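Side-chain contact in MAU2 chromatid cohesion factor homolog (Saccharomyces cerevisiae, PDB 4XDN), which forms a complex with SCC2 that is required for cohesin to associate with chromosomes, and so takes part in sister chromatid cohesion: residues Lys214-Leu217 / Asn218-Val222. Sequence-based numbering, arbitrary orientation.
Sequences KWFL and NLCYV
The carbonyl oxygen of Trp215 takes two hydrogen bonds: one from the backbone N of Leu219, at 3.1 Å, and one from a water that donates to this O over 3.0 Å. The same water accepts a hydrogen bond from Asn218, whose ND2 lies 2.8 Å from the water oxygen, so one helix residue is tied through its side chain to the carbonyl three positions earlier. The Asn218 amide, with an N-H to give and reach enough for the water, suits a buried site where helix 234-241 approaches; a weak hydrogen bond to Ala236 O gives ND2 a second partner. These turns belong to helix 212-228, one of the many helices of a largely helical protein of the SCC4/mau-2 family. Its i to i+4 ladder also includes Asn218 N to Lys214 O, at 2.9 Å, Cys220 N to Phe216 O, the straightest of the four backbone bonds at 160°, and Tyr221 N to Leu217 O. On another side of the helix, Cys220 sets its sulfur over one face of the Phe216 ring, a sulfur-aromatic contact. SG stands 3.9 Å from the ring centroid, 24° off the normal and shifted toward the rim, so that CZ is its nearest ring atom at 3.5 Å. The Phe216 ring stands out from the helix with CG anti to the backbone N, and Cys220, one turn on, points SG back to it, SG lying anti to its own carbonyl carbon (chi1 -65°); a small, polarisable thiol fits here against the flat ring. Trp255 of helix 250-266 packs on both Phe216 and Leu219, and an apolar side chain of another protein's chain also meets Phe216.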
ATOM      1  N   LYS A 214     -11.695  19.751   2.929  1.00 28.40           N
ATOM      2  CA  LYS A 214     -11.897  18.814   4.031  1.00 28.58           C
ATOM      3  C   LYS A 214     -11.989  17.379   3.528  1.00 29.07           C
ATOM      4  O   LYS A 214     -11.367  16.479   4.086  1.00 29.28           O
ATOM      5  CB  LYS A 214     -13.158  19.157   4.825  1.00 31.11           C
ATOM      6  CG  LYS A 214     -13.460  18.138   5.916  1.00 32.54           C
ATOM      7  CD  LYS A 214     -14.501  18.622   6.911  1.00 34.23           C
ATOM      8  CE  LYS A 214     -14.663  17.609   8.035  1.00 36.21           C
ATOM      9  NZ  LYS A 214     -15.673  18.018   9.046  1.00 40.27           N
ATOM     10  N   TRP A 215     -12.770  17.174   2.473  1.00 29.66           N
ATOM     11  CA  TRP A 215     -12.940  15.846   1.899  1.00 29.94           C
ATOM     12  C   TRP A 215     -11.625  15.310   1.346  1.00 30.88           C
ATOM     13  O   TRP A 215     -11.379  14.107   1.384  1.00 34.27           O
ATOM     14  CB  TRP A 215     -14.007  15.871   0.802  1.00 29.43           C
ATOM     15  CG  TRP A 215     -15.407  15.675   1.317  1.00 32.11           C
ATOM     16  CD1 TRP A 215     -15.798  14.851   2.334  1.00 34.20           C
ATOM     17  CD2 TRP A 215     -16.597  16.318   0.844  1.00 33.94           C
ATOM     18  NE1 TRP A 215     -17.156  14.938   2.520  1.00 36.95           N
ATOM     19  CE2 TRP A 215     -17.670  15.835   1.622  1.00 36.51           C
ATOM     20  CE3 TRP A 215     -16.861  17.257  -0.158  1.00 35.65           C
ATOM     21  CZ2 TRP A 215     -18.985  16.253   1.423  1.00 38.55           C
ATOM     22  CZ3 TRP A 215     -18.166  17.673  -0.353  1.00 37.02           C
ATOM     23  CH2 TRP A 215     -19.211  17.171   0.434  1.00 39.41           C
ATOM     24  N   PHE A 216     -10.780  16.200   0.840  1.00 30.52           N
ATOM     25  CA  PHE A 216      -9.453  15.798   0.393  1.00 28.35           C
ATOM     26  C   PHE A 216      -8.622  15.292   1.568  1.00 27.75           C
ATOM     27  O   PHE A 216      -8.005  14.232   1.497  1.00 26.13           O
ATOM     28  CB  PHE A 216      -8.729  16.957  -0.289  1.00 28.00           C
ATOM     29  CG  PHE A 216      -7.244  16.759  -0.384  1.00 25.47           C
ATOM     30  CD1 PHE A 216      -6.712  15.824  -1.258  1.00 25.84           C
ATOM     31  CD2 PHE A 216      -6.381  17.494   0.409  1.00 25.11           C
ATOM     32  CE1 PHE A 216      -5.346  15.632  -1.342  1.00 25.01           C
ATOM     33  CE2 PHE A 216      -5.015  17.305   0.330  1.00 24.81           C
ATOM     34  CZ  PHE A 216      -4.497  16.370  -0.548  1.00 26.38           C
ATOM     35  N   LEU A 217      -8.607  16.065   2.649  1.00 27.82           N
ATOM     36  CA  LEU A 217      -7.841  15.707   3.837  1.00 28.11           C
ATOM     37  C   LEU A 217      -8.344  14.406   4.443  1.00 28.09           C
ATOM     38  O   LEU A 217      -7.564  13.612   4.965  1.00 26.19           O
ATOM     39  CB  LEU A 217      -7.915  16.823   4.875  1.00 28.32           C
ATOM     40  CG  LEU A 217      -7.239  18.136   4.493  1.00 30.54           C
ATOM     41  CD1 LEU A 217      -7.645  19.219   5.474  1.00 33.94           C
ATOM     42  CD2 LEU A 217      -5.727  17.976   4.455  1.00 31.55           C
ATOM     43  N   ASN A 218      -9.652  14.193   4.374  1.00 28.27           N
ATOM     44  CA  ASN A 218     -10.242  12.982   4.918  1.00 30.46           C
ATOM     45  C   ASN A 218      -9.826  11.761   4.104  1.00 29.88           C
ATOM     46  O   ASN A 218      -9.675  10.669   4.646  1.00 28.93           O
ATOM     47  CB  ASN A 218     -11.765  13.100   4.960  1.00 33.43           C
ATOM     48  CG  ASN A 218     -12.422  11.894   5.594  1.00 34.04           C
ATOM     49  OD1 ASN A 218     -12.332  11.691   6.803  1.00 34.09           O
ATOM     50  ND2 ASN A 218     -13.086  11.082   4.780  1.00 34.31           N
ATOM     51  N   LEU A 219      -9.639  11.954   2.802  1.00 28.43           N
ATOM     52  CA  LEU A 219      -9.150  10.888   1.936  1.00 28.99           C
ATOM     53  C   LEU A 219      -7.710  10.542   2.299  1.00 29.00           C
ATOM     54  O   LEU A 219      -7.339   9.369   2.332  1.00 29.67           O
ATOM     55  CB  LEU A 219      -9.246  11.299   0.463  1.00 28.34           C
ATOM     56  CG  LEU A 219     -10.657  11.371  -0.119  1.00 30.96           C
ATOM     57  CD1 LEU A 219     -10.652  12.116  -1.444  1.00 29.51           C
ATOM     58  CD2 LEU A 219     -11.233   9.979  -0.294  1.00 33.99           C
ATOM     59  N   CYS A 220      -6.905  11.568   2.569  1.00 27.17           N
ATOM     60  CA  CYS A 220      -5.536  11.363   3.036  1.00 27.74           C
ATOM     61  C   CYS A 220      -5.561  10.560   4.329  1.00 29.74           C
ATOM     62  O   CYS A 220      -4.745   9.660   4.534  1.00 28.07           O
ATOM     63  CB  CYS A 220      -4.820  12.700   3.267  1.00 25.44           C
ATOM     64  SG  CYS A 220      -4.537  13.714   1.790  1.00 27.85           S
ATOM     65  N   TYR A 221      -6.512  10.897   5.194  1.00 31.86           N
ATOM     66  CA  TYR A 221      -6.657  10.240   6.487  1.00 29.38           C
ATOM     67  C   TYR A 221      -6.970   8.760   6.313  1.00 26.90           C
ATOM     68  O   TYR A 221      -6.261   7.902   6.837  1.00 27.73           O
ATOM     69  CB  TYR A 221      -7.760  10.921   7.298  1.00 29.53           C
ATOM     70  CG  TYR A 221      -7.894  10.452   8.731  1.00 29.09           C
ATOM     71  CD1 TYR A 221      -6.827   9.872   9.405  1.00 28.53           C
ATOM     72  CD2 TYR A 221      -9.096  10.596   9.411  1.00 30.62           C
ATOM     73  CE1 TYR A 221      -6.956   9.453  10.718  1.00 31.87           C
ATOM     74  CE2 TYR A 221      -9.234  10.177  10.718  1.00 33.06           C
ATOM     75  CZ  TYR A 221      -8.163   9.606  11.366  1.00 34.24           C
ATOM     76  OH  TYR A 221      -8.303   9.187  12.669  1.00 38.28           O
ATOM     77  N   VAL A 222      -8.031   8.468   5.567  1.00 25.89           N
ATOM     78  CA  VAL A 222      -8.461   7.093   5.353  1.00 29.92           C
ATOM     79  C   VAL A 222      -7.347   6.267   4.713  1.00 28.53           C
ATOM     80  O   VAL A 222      -7.083   5.143   5.140  1.00 27.15           O
ATOM     81  CB  VAL A 222      -9.730   7.031   4.470  1.00 31.69           C
ATOM     82  CG1 VAL A 222     -10.059   5.591   4.075  1.00 33.14           C
ATOM     83  CG2 VAL A 222     -10.910   7.653   5.203  1.00 32.14           C
TER
HETATM   84  O   HOH W   1     -13.429  12.114   2.197  1.00 30.20           O